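NADPH-ferredoxin reductase FprA (Mycobacterium tuberculosis, PDB 1LQT) transfers electrons between NADPH and ferredoxin through a bound FAD and may supply electrons to P450 systems. Local coordinates at residues P352-P364 / N371-N385. Numbering follows the deposited sequence.
Sequences PNEYVVGWIKRGP and NKKDAQDTVDTLIKN. With FAD (flavin-adenine dinucleotide), chain H.
The Asp374 carboxylate is gripped by three donors of 352-364: Lys361 NZ, Gly358 N and Arg362 NE. Lys361 NZ, at the end of a fully extended chain, forms a salt bridge to Asp374 OD1 at 2.6 Å, approaching from above the carboxylate plane. The backbone N of Gly358 meets Asp374 OD2 at 2.8 Å, nearly along the C-O axis, and Arg362 NE adds a weak, bent bond to the same oxygen. Thr378 OG1 relays between the segments: it receives a bond from Lys361 NZ and donates to Val356 O (2.9 Å). Strand 354-356, at the edge of the Rossmann-type FAD sheet beside 99-102, leads through short helix 359-362 and a loop into segment 371-385, which packs back along it (165° between N-to-C directions). At the N-terminus of helix 359-362, Trp359 N donates to FAD O2P at 2.8 Å; Asn371 ND2 reaches FAD O3', while Asn371 OD1 accepts from Arg362 NH2 in the guanidinium plane, though from well above its own amide plane. Apolar packing covers one Tyr355 face: Leu382 CB sits 3.8 Å from the ring centroid, 13° off the normal, a CH-pi contact. At the ring edge, Tyr355 OH lies 2.9 Å from in-plane Asn385 OD1 and 2.6 Å from a water that donates to Leu382 O. Nearer the FAD, Val357 CG1 presses tightly on Thr378 CB (3.4 Å).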
ATOM      1  N   PRO A 352      13.019  23.651   8.094  1.00 14.51           N
ATOM      2  CA  PRO A 352      14.355  23.718   7.509  1.00 14.08           C
ATOM      3  C   PRO A 352      15.027  22.357   7.380  1.00 14.00           C
ATOM      4  O   PRO A 352      16.047  22.268   6.693  1.00 15.79           O
ATOM      5  CB  PRO A 352      15.132  24.506   8.547  1.00 14.63           C
ATOM      6  CG  PRO A 352      14.510  24.159   9.818  1.00 15.45           C
ATOM      7  CD  PRO A 352      13.012  23.917   9.538  1.00 15.66           C
ATOM      8  N   ASN A 353      14.492  21.309   8.026  1.00 13.71           N
ATOM      9  CA  ASN A 353      15.257  20.059   8.059  1.00 12.92           C
ATOM     10  C   ASN A 353      14.409  18.782   8.075  1.00 12.39           C
ATOM     11  O   ASN A 353      14.932  17.728   8.385  1.00 12.44           O
ATOM     12  CB  ASN A 353      16.260  20.031   9.226  1.00 14.04           C
ATOM     13  CG  ASN A 353      15.621  19.838  10.533  1.00 15.30           C
ATOM     14  OD1 ASN A 353      14.456  20.232  10.714  1.00 16.64           O
ATOM     15  ND2 ASN A 353      16.353  19.230  11.501  1.00 17.62           N
ATOM     16  N   GLU A 354      13.125  18.898   7.731  1.00 11.59           N
ATOM     17  CA  GLU A 354      12.244  17.734   7.650  1.00 10.63           C
ATOM     18  C   GLU A 354      11.780  17.604   6.211  1.00 10.41           C
ATOM     19  O   GLU A 354      11.450  18.592   5.563  1.00 11.08           O
ATOM     20  CB  GLU A 354      11.083  17.888   8.611  1.00 11.32           C
ATOM     21  CG  GLU A 354      11.511  18.041  10.061  1.00 12.07           C
ATOM     22  CD  GLU A 354      10.421  18.639  10.918  1.00 13.67           C
ATOM     23  OE1 GLU A 354      10.045  19.805  10.662  1.00 16.27           O
ATOM     24  OE2 GLU A 354       9.917  17.972  11.836  1.00 14.25           O
ATOM     25  N   TYR A 355      11.675  16.353   5.761  1.00  9.85           N
ATOM     26  CA  TYR A 355      11.457  16.016   4.383  1.00  9.57           C
ATOM     27  C   TYR A 355      10.437  14.906   4.294  1.00  9.29           C
ATOM     28  O   TYR A 355      10.121  14.246   5.282  1.00  9.13           O
ATOM     29  CB  TYR A 355      12.784  15.567   3.735  1.00  9.86           C
ATOM     30  CG  TYR A 355      13.815  16.671   3.745  1.00 10.93           C
ATOM     31  CD1 TYR A 355      14.596  16.913   4.865  1.00 11.66           C
ATOM     32  CD2 TYR A 355      13.974  17.489   2.637  1.00 11.06           C
ATOM     33  CE1 TYR A 355      15.495  17.961   4.890  1.00 11.74           C
ATOM     34  CE2 TYR A 355      14.866  18.557   2.671  1.00 11.41           C
ATOM     35  CZ  TYR A 355      15.622  18.779   3.795  1.00 11.76           C
ATOM     36  OH  TYR A 355      16.509  19.838   3.820  1.00 13.11           O
ATOM     37  N   VAL A 356       9.960  14.672   3.086  1.00  9.72           N
ATOM     38  CA  VAL A 356       9.068  13.571   2.774  1.00  9.53           C
ATOM     39  C   VAL A 356       9.522  12.870   1.507  1.00  9.47           C
ATOM     40  O   VAL A 356      10.081  13.480   0.609  1.00 11.22           O
ATOM     41  CB  VAL A 356       7.602  14.037   2.607  1.00 10.09           C
ATOM     42  CG1 VAL A 356       6.968  14.292   3.952  1.00 10.80           C
ATOM     43  CG2 VAL A 356       7.478  15.258   1.704  1.00 11.63           C
ATOM     44  N   VAL A 357       9.246  11.568   1.446  1.00  9.62           N
ATOM     45  CA  VAL A 357       9.430  10.739   0.275  1.00  9.57           C
ATOM     46  C   VAL A 357       8.248   9.787   0.188  1.00  9.19           C
ATOM     47  O   VAL A 357       7.567   9.531   1.168  1.00  9.35           O
ATOM     48  CB  VAL A 357      10.757   9.922   0.302  1.00  9.86           C
ATOM     49  CG1 VAL A 357      11.963  10.881   0.251  1.00 10.84           C
ATOM     50  CG2 VAL A 357      10.802   9.044   1.526  1.00 10.03           C
ATOM     51  N   GLY A 358       8.054   9.224  -0.989  1.00  9.39           N
ATOM     52  CA  GLY A 358       7.083   8.161  -1.160  1.00  8.94           C
ATOM     53  C   GLY A 358       5.663   8.663  -1.245  1.00  8.70           C
ATOM     54  O   GLY A 358       5.383   9.814  -1.574  1.00  9.39           O
ATOM     55  N   TRP A 359       4.743   7.762  -0.940  1.00  8.78           N
ATOM     56  CA  TRP A 359       3.324   8.068  -1.036  1.00  8.93           C
ATOM     57  C   TRP A 359       2.848   9.217  -0.155  1.00  9.21           C
ATOM     58  O   TRP A 359       1.888   9.866  -0.521  1.00  9.51           O
ATOM     59  CB  TRP A 359       2.522   6.787  -0.793  1.00  9.18           C
ATOM     60  CG  TRP A 359       2.555   5.849  -1.958  1.00  9.04           C
ATOM     61  CD1 TRP A 359       3.330   5.932  -3.064  1.00  9.78           C
ATOM     62  CD2 TRP A 359       1.700   4.729  -2.150  1.00  9.64           C
ATOM     63  NE1 TRP A 359       3.011   4.930  -3.947  1.00 10.53           N
ATOM     64  CE2 TRP A 359       1.989   4.195  -3.414  1.00  9.87           C
ATOM     65  CE3 TRP A 359       0.674   4.147  -1.393  1.00 10.59           C
ATOM     66  CZ2 TRP A 359       1.292   3.127  -3.935  1.00 10.85           C
ATOM     67  CZ3 TRP A 359      -0.036   3.075  -1.944  1.00 10.90           C
ATOM     68  CH2 TRP A 359       0.288   2.596  -3.198  1.00 10.30           C
ATOM     69  N   ILE A 360       3.488   9.477   0.979  1.00  9.53           N
ATOM     70  CA  ILE A 360       3.070  10.603   1.772  1.00  9.66           C
ATOM     71  C   ILE A 360       3.418  11.944   1.091  1.00  9.75           C
ATOM     72  O   ILE A 360       2.804  12.958   1.386  1.00 11.33           O
ATOM     73  CB  ILE A 360       3.645  10.526   3.216  1.00  9.64           C
ATOM     74  CG1 ILE A 360       2.852  11.465   4.155  1.00  9.87           C
ATOM     75  CG2 ILE A 360       5.129  10.852   3.267  1.00  9.84           C
ATOM     76  CD1 ILE A 360       1.365  11.137   4.349  1.00 10.49           C
ATOM     77  N   LYS A 361       4.415  11.925   0.221  1.00 10.60           N
ATOM     78  CA  LYS A 361       4.843  13.079  -0.583  1.00 11.22           C
ATOM     79  C   LYS A 361       4.021  13.238  -1.853  1.00 11.89           C
ATOM     80  O   LYS A 361       3.590  14.356  -2.163  1.00 15.66           O
ATOM     81  CB  LYS A 361       6.328  12.925  -0.971  1.00 11.33           C
ATOM     82  CG  LYS A 361       6.914  13.995  -1.951  1.00 13.40           C
ATOM     83  CD  LYS A 361       8.366  13.578  -2.343  1.00 14.51           C
ATOM     84  CE  LYS A 361       9.017  14.502  -3.370  1.00 15.94           C
ATOM     85  NZ  LYS A 361      10.373  13.980  -3.764  1.00 17.22           N
ATOM     86  N   ARG A 362       3.870  12.137  -2.591  1.00 11.47           N
ATOM     87  CA  ARG A 362       3.357  12.131  -3.965  1.00 13.34           C
ATOM     88  C   ARG A 362       1.932  11.697  -4.104  1.00 12.14           C
ATOM     89  O   ARG A 362       1.372  11.814  -5.186  1.00 14.77           O
ATOM     90  CB  ARG A 362       4.138  11.079  -4.770  1.00 15.61           C
ATOM     91  CG  ARG A 362       5.572  11.282  -4.896  1.00 17.25           C
ATOM     92  CD  ARG A 362       6.149  10.477  -6.007  1.00 19.56           C
ATOM     93  NE  ARG A 362       6.250   9.088  -5.559  1.00 23.80           N
ATOM     94  CZ  ARG A 362       5.679   8.051  -6.156  1.00 25.24           C
ATOM     95  NH1 ARG A 362       4.981   8.224  -7.268  1.00 27.26           N
ATOM     96  NH2 ARG A 362       5.788   6.826  -5.650  1.00 25.66           N
ATOM     97  N   GLY A 363       1.344  11.168  -3.060  1.00 11.14           N
ATOM     98  CA  GLY A 363       0.060  10.516  -3.157  1.00 10.58           C
ATOM     99  C   GLY A 363       0.258   9.034  -3.445  1.00  9.74           C
ATOM    100  O   GLY A 363       1.334   8.602  -3.819  1.00 10.22           O
ATOM    101  N   PRO A 364      -0.819   8.281  -3.281  1.00 10.35           N
ATOM    102  CA  PRO A 364      -0.718   6.832  -3.245  1.00 10.80           C
ATOM    103  C   PRO A 364      -0.789   6.164  -4.572  1.00 12.06           C
ATOM    104  O   PRO A 364      -1.698   5.329  -4.798  1.00 14.66           O
ATOM    105  CB  PRO A 364      -1.910   6.449  -2.391  1.00 12.58           C
ATOM    106  CG  PRO A 364      -2.941   7.465  -2.746  1.00 11.90           C
ATOM    107  CD  PRO A 364      -2.158   8.753  -2.884  1.00 11.29           C
ATOM    108  N   ASN A 371       9.328   4.949  -6.371  1.00 12.26           N
ATOM    109  CA  ASN A 371       9.808   5.614  -5.169  1.00 11.86           C
ATOM    110  C   ASN A 371      11.300   5.910  -5.190  1.00 12.60           C
ATOM    111  O   ASN A 371      11.785   6.676  -4.364  1.00 12.76           O
ATOM    112  CB  ASN A 371       9.427   4.768  -3.960  1.00 11.97           C
ATOM    113  CG  ASN A 371       7.931   4.634  -3.825  1.00 12.16           C
ATOM    114  OD1 ASN A 371       7.270   5.600  -3.493  1.00 13.01           O
ATOM    115  ND2 ASN A 371       7.405   3.469  -4.137  1.00 11.72           N
ATOM    116  N   LYS A 372      12.019   5.333  -6.137  1.00 13.27           N
ATOM    117  CA  LYS A 372      13.464   5.478  -6.148  1.00 13.51           C
ATOM    118  C   LYS A 372      13.914   6.897  -6.573  1.00 12.83           C
ATOM    119  O   LYS A 372      14.637   7.542  -5.843  1.00 12.68           O
ATOM    120  CB  LYS A 372      14.092   4.405  -7.023  1.00 14.57           C
ATOM    121  CG  LYS A 372      15.616   4.389  -6.968  1.00 16.25           C
ATOM    122  CD  LYS A 372      16.198   3.218  -7.703  1.00 20.59           C
ATOM    123  CE  LYS A 372      17.714   3.238  -7.658  1.00 24.94           C
ATOM    124  NZ  LYS A 372      18.243   2.032  -8.339  1.00 29.01           N
ATOM    125  N   LYS A 373      13.486   7.368  -7.743  1.00 12.98           N
ATOM    126  CA  LYS A 373      13.883   8.697  -8.181  1.00 14.46           C
ATOM    127  C   LYS A 373      13.316   9.754  -7.262  1.00 13.90           C
ATOM    128  O   LYS A 373      13.962  10.763  -6.973  1.00 13.71           O
ATOM    129  CB  LYS A 373      13.406   8.958  -9.606  1.00 15.65           C
ATOM    130  CG  LYS A 373      13.851  10.291 -10.104  1.00 19.85           C
ATOM    131  CD  LYS A 373      13.403  10.551 -11.519  1.00 24.82           C
ATOM    132  CE  LYS A 373      12.468  11.733 -11.618  1.00 29.10           C
ATOM    133  NZ  LYS A 373      13.146  13.003 -11.209  1.00 31.15           N
ATOM    134  N   ASP A 374      12.104   9.494  -6.778  1.00 14.64           N
ATOM    135  CA  ASP A 374      11.454  10.356  -5.819  1.00 15.00           C
ATOM    136  C   ASP A 374      12.342  10.570  -4.593  1.00 14.12           C
ATOM    137  O   ASP A 374      12.594  11.696  -4.172  1.00 14.61           O
ATOM    138  CB  ASP A 374      10.086   9.763  -5.451  1.00 15.60           C
ATOM    139  CG  ASP A 374       9.318  10.643  -4.551  1.00 19.66           C
ATOM    140  OD1 ASP A 374       9.271  11.890  -4.806  1.00 21.29           O
ATOM    141  OD2 ASP A 374       8.716  10.143  -3.588  1.00 24.32           O
ATOM    142  N   ALA A 375      12.804   9.478  -4.030  1.00 13.53           N
ATOM    143  CA  ALA A 375      13.651   9.560  -2.858  1.00 12.62           C
ATOM    144  C   ALA A 375      14.982  10.244  -3.173  1.00 12.06           C
ATOM    145  O   ALA A 375      15.473  11.021  -2.378  1.00 11.84           O
ATOM    146  CB  ALA A 375      13.872   8.173  -2.269  1.00 13.23           C
ATOM    147  N   GLN A 376      15.545   9.935  -4.322  1.00 11.88           N
ATOM    148  CA  GLN A 376      16.823  10.517  -4.708  1.00 12.28           C
ATOM    149  C   GLN A 376      16.712  12.035  -4.794  1.00 12.94           C
ATOM    150  O   GLN A 376      17.582  12.752  -4.337  1.00 12.90           O
ATOM    151  CB  GLN A 376      17.265   9.959  -6.051  1.00 12.50           C
ATOM    152  CG  GLN A 376      18.619  10.479  -6.503  1.00 13.87           C
ATOM    153  CD  GLN A 376      19.739   9.984  -5.613  1.00 14.38           C
ATOM    154  OE1 GLN A 376      19.924   8.775  -5.485  1.00 15.15           O
ATOM    155  NE2 GLN A 376      20.490  10.895  -4.991  1.00 15.21           N
ATOM    156  N   ASP A 377      15.608  12.494  -5.379  1.00 13.74           N
ATOM    157  CA  ASP A 377      15.362  13.918  -5.507  1.00 15.10           C
ATOM    158  C   ASP A 377      15.267  14.593  -4.157  1.00 14.95           C
ATOM    159  O   ASP A 377      15.884  15.653  -3.936  1.00 15.78           O
ATOM    160  CB  ASP A 377      14.104  14.163  -6.339  1.00 16.60           C
ATOM    161  CG  ASP A 377      14.313  13.857  -7.809  1.00 19.84           C
ATOM    162  OD1 ASP A 377      15.466  13.783  -8.273  1.00 21.72           O
ATOM    163  OD2 ASP A 377      13.359  13.670  -8.566  1.00 24.66           O
ATOM    164  N   THR A 378      14.495  14.000  -3.258  1.00 13.95           N
ATOM    165  CA  THR A 378      14.399  14.544  -1.916  1.00 12.90           C
ATOM    166  C   THR A 378      15.793  14.590  -1.237  1.00 11.31           C
ATOM    167  O   THR A 378      16.153  15.591  -0.592  1.00 11.58           O
ATOM    168  CB  THR A 378      13.437  13.715  -1.043  1.00 13.02           C
ATOM    169  OG1 THR A 378      12.078  13.899  -1.447  1.00 14.61           O
ATOM    170  CG2 THR A 378      13.489  14.214   0.349  1.00 14.57           C
ATOM    171  N   VAL A 379      16.531  13.491  -1.354  1.00 11.29           N
ATOM    172  CA  VAL A 379      17.836  13.402  -0.695  1.00 10.97           C
ATOM    173  C   VAL A 379      18.822  14.417  -1.244  1.00 11.42           C
ATOM    174  O   VAL A 379      19.551  15.037  -0.487  1.00 11.53           O
ATOM    175  CB  VAL A 379      18.374  11.959  -0.756  1.00 11.18           C
ATOM    176  CG1 VAL A 379      19.836  11.919  -0.425  1.00 11.22           C
ATOM    177  CG2 VAL A 379      17.568  11.057   0.186  1.00 11.72           C
ATOM    178  N   ASP A 380      18.768  14.662  -2.554  1.00 12.57           N
ATOM    179  CA  ASP A 380      19.640  15.668  -3.123  1.00 13.63           C
ATOM    180  C   ASP A 380      19.348  17.027  -2.485  1.00 14.32           C
ATOM    181  O   ASP A 380      20.252  17.779  -2.134  1.00 15.08           O
ATOM    182  CB  ASP A 380      19.422  15.787  -4.616  1.00 14.45           C
ATOM    183  CG  ASP A 380      19.966  14.617  -5.417  1.00 16.60           C
ATOM    184  OD1 ASP A 380      20.772  13.805  -4.920  1.00 17.11           O
ATOM    185  OD2 ASP A 380      19.633  14.487  -6.623  1.00 18.64           O
ATOM    186  N   THR A 381      18.072  17.375  -2.371  1.00 14.57           N
ATOM    187  CA  THR A 381      17.682  18.636  -1.725  1.00 14.39           C
ATOM    188  C   THR A 381      18.163  18.714  -0.277  1.00 12.92           C
ATOM    189  O   THR A 381      18.718  19.723   0.162  1.00 13.01           O
ATOM    190  CB  THR A 381      16.144  18.784  -1.745  1.00 15.24           C
ATOM    191  OG1 THR A 381      15.657  18.770  -3.088  1.00 20.34           O
ATOM    192  CG2 THR A 381      15.713  20.102  -1.145  1.00 15.76           C
ATOM    193  N   LEU A 382      17.914  17.641   0.473  1.00 11.56           N
ATOM    194  CA  LEU A 382      18.328  17.539   1.854  1.00 11.24           C
ATOM    195  C   LEU A 382      19.830  17.771   2.003  1.00 11.76           C
ATOM    196  O   LEU A 382      20.277  18.541   2.870  1.00 12.36           O
ATOM    197  CB  LEU A 382      17.916  16.151   2.363  1.00 10.81           C
ATOM    198  CG  LEU A 382      18.250  15.743   3.783  1.00 11.29           C
ATOM    199  CD1 LEU A 382      17.388  14.566   4.178  1.00 11.77           C
ATOM    200  CD2 LEU A 382      19.691  15.391   3.959  1.00 11.40           C
ATOM    201  N   ILE A 383      20.614  17.112   1.167  1.00 11.86           N
ATOM    202  CA  ILE A 383      22.066  17.182   1.281  1.00 12.43           C
ATOM    203  C   ILE A 383      22.557  18.581   0.911  1.00 13.02           C
ATOM    204  O   ILE A 383      23.446  19.123   1.563  1.00 14.34           O
ATOM    205  CB  ILE A 383      22.729  16.107   0.424  1.00 12.62           C
ATOM    206  CG1 ILE A 383      22.463  14.749   1.082  1.00 13.14           C
ATOM    207  CG2 ILE A 383      24.237  16.340   0.278  1.00 13.17           C
ATOM    208  CD1 ILE A 383      23.028  13.589   0.400  1.00 14.91           C
ATOM    209  N   LYS A 384      21.973  19.176  -0.123  1.00 13.33           N
ATOM    210  CA  LYS A 384      22.315  20.561  -0.461  1.00 14.00           C
ATOM    211  C   LYS A 384      22.054  21.479   0.727  1.00 14.22           C
ATOM    212  O   LYS A 384      22.879  22.347   1.046  1.00 15.37           O
ATOM    213  CB  LYS A 384      21.526  21.007  -1.689  1.00 14.76           C
ATOM    214  CG  LYS A 384      21.631  22.512  -2.036  1.00 17.35           C
ATOM    215  CD  LYS A 384      20.932  22.800  -3.378  1.00 23.86           C
ATOM    216  CE  LYS A 384      20.802  24.304  -3.724  1.00 27.39           C
ATOM    217  NZ  LYS A 384      20.042  24.470  -5.012  1.00 31.34           N
ATOM    218  N   ASN A 385      20.904  21.299   1.384  1.00 14.09           N
ATOM    219  CA  ASN A 385      20.552  22.150   2.510  1.00 13.91           C
ATOM    220  C   ASN A 385      21.474  21.953   3.694  1.00 14.39           C
ATOM    221  O   ASN A 385      21.854  22.911   4.343  1.00 16.28           O
ATOM    222  CB  ASN A 385      19.087  21.922   2.921  1.00 14.28           C
ATOM    223  CG  ASN A 385      18.098  22.460   1.923  1.00 15.12           C
ATOM    224  OD1 ASN A 385      16.920  22.010   1.910  1.00 16.97           O
ATOM    225  ND2 ASN A 385      18.506  23.406   1.118  1.00 17.16           N
TER
HETATM  226  PA  FAD H2457       4.901   2.132   2.502  1.00  8.02           P
HETATM  227  O1A FAD H2457       3.478   2.170   2.888  1.00  8.20           O
HETATM  228  O2A FAD H2457       5.434   0.975   1.740  1.00  7.84           O
HETATM  229  O5B FAD H2457       5.794   2.253   3.823  1.00  7.94           O
HETATM  230  C5B FAD H2457       5.419   3.170   4.859  1.00  7.87           C
HETATM  231  C4B FAD H2457       6.056   2.654   6.143  1.00  7.90           C
HETATM  232  O4B FAD H2457       5.946   3.694   7.112  1.00  8.01           O
HETATM  233  C3B FAD H2457       5.366   1.419   6.732  1.00  8.20           C
HETATM  234  O3B FAD H2457       6.284   0.412   7.088  1.00  8.05           O
HETATM  235  C2B FAD H2457       4.625   1.985   7.915  1.00  8.02           C
HETATM  236  O2B FAD H2457       4.335   1.074   8.950  1.00  7.90           O
HETATM  237  C1B FAD H2457       5.559   3.122   8.346  1.00  7.97           C
HETATM  238  N9A FAD H2457       4.928   4.159   9.150  1.00  8.30           N
HETATM  239  C8A FAD H2457       3.750   4.798   8.872  1.00  8.30           C
HETATM  240  N7A FAD H2457       3.449   5.709   9.789  1.00  9.15           N
HETATM  241  C5A FAD H2457       4.467   5.625  10.719  0.50  8.27           C
HETATM  242  C6A FAD H2457       4.690   6.321  11.909  1.00  9.63           C
HETATM  243  N6A FAD H2457       3.910   7.291  12.358  1.00 10.73           N
HETATM  244  N1A FAD H2457       5.817   6.002  12.604  1.00  9.12           N
HETATM  245  C2A FAD H2457       6.658   5.048  12.122  1.00  8.79           C
HETATM  246  N3A FAD H2457       6.506   4.348  10.990  1.00  8.93           N
HETATM  247  C4A FAD H2457       5.394   4.674  10.323  0.50  8.33           C
HETATM  248  N1  FAD H2457       4.008  -2.104  -6.228  1.00 10.26           N
HETATM  249  C2  FAD H2457       4.650  -2.960  -7.071  1.00 10.74           C
HETATM  250  O2  FAD H2457       5.651  -2.618  -7.673  1.00 11.76           O
HETATM  251  N3  FAD H2457       4.129  -4.230  -7.258  1.00 11.52           N
HETATM  252  C4  FAD H2457       3.050  -4.720  -6.582  1.00 10.61           C
HETATM  253  O4  FAD H2457       2.652  -5.892  -6.768  1.00 12.30           O
HETATM  254  C4X FAD H2457       2.426  -3.852  -5.679  0.50  9.92           C
HETATM  255  N5  FAD H2457       1.344  -4.275  -4.939  1.00 10.25           N
HETATM  256  C5X FAD H2457       0.719  -3.401  -4.087  0.50  9.73           C
HETATM  257  C6  FAD H2457      -0.377  -3.809  -3.369  1.00  9.61           C
HETATM  258  C7  FAD H2457      -1.088  -2.944  -2.555  1.00  9.98           C
HETATM  259  C7M FAD H2457      -2.273  -3.441  -1.772  1.00 10.88           C
HETATM  260  C8  FAD H2457      -0.641  -1.622  -2.444  1.00  9.28           C
HETATM  261  C8M FAD H2457      -1.387  -0.631  -1.593  1.00 10.11           C
HETATM  262  C9  FAD H2457       0.484  -1.197  -3.148  1.00  9.60           C
HETATM  263  C9A FAD H2457       1.176  -2.071  -3.974  1.00  9.46           C
HETATM  264  N10 FAD H2457       2.294  -1.660  -4.708  1.00  9.41           N
HETATM  265  C10 FAD H2457       2.932  -2.549  -5.537  1.00  9.50           C
HETATM  266  C1' FAD H2457       2.855  -0.284  -4.582  1.00  9.49           C
HETATM  267  C2' FAD H2457       3.881  -0.200  -3.453  1.00  9.15           C
HETATM  268  O2' FAD H2457       3.344  -0.842  -2.324  1.00  9.52           O
HETATM  269  C3' FAD H2457       4.182   1.277  -3.136  1.00  8.77           C
HETATM  270  O3' FAD H2457       4.756   1.929  -4.264  1.00  9.65           O
HETATM  271  C4' FAD H2457       5.213   1.511  -2.032  1.00  8.31           C
HETATM  272  O4' FAD H2457       5.127   0.516  -1.016  1.00  8.62           O
HETATM  273  C5' FAD H2457       5.033   2.900  -1.418  1.00  8.25           C
HETATM  274  O5' FAD H2457       6.170   3.080  -0.563  1.00  7.96           O
HETATM  275  P   FAD H2457       6.215   4.069   0.677  1.00  8.33           P
HETATM  276  O1P FAD H2457       7.588   3.912   1.208  1.00  8.04           O
HETATM  277  O2P FAD H2457       5.750   5.449   0.343  1.00  8.59           O
HETATM  278  O3P FAD H2457       5.144   3.527   1.713  1.00  7.88           O
HETATM  279  O   HOH W   1      18.608  19.233   5.169  1.00 16.70           O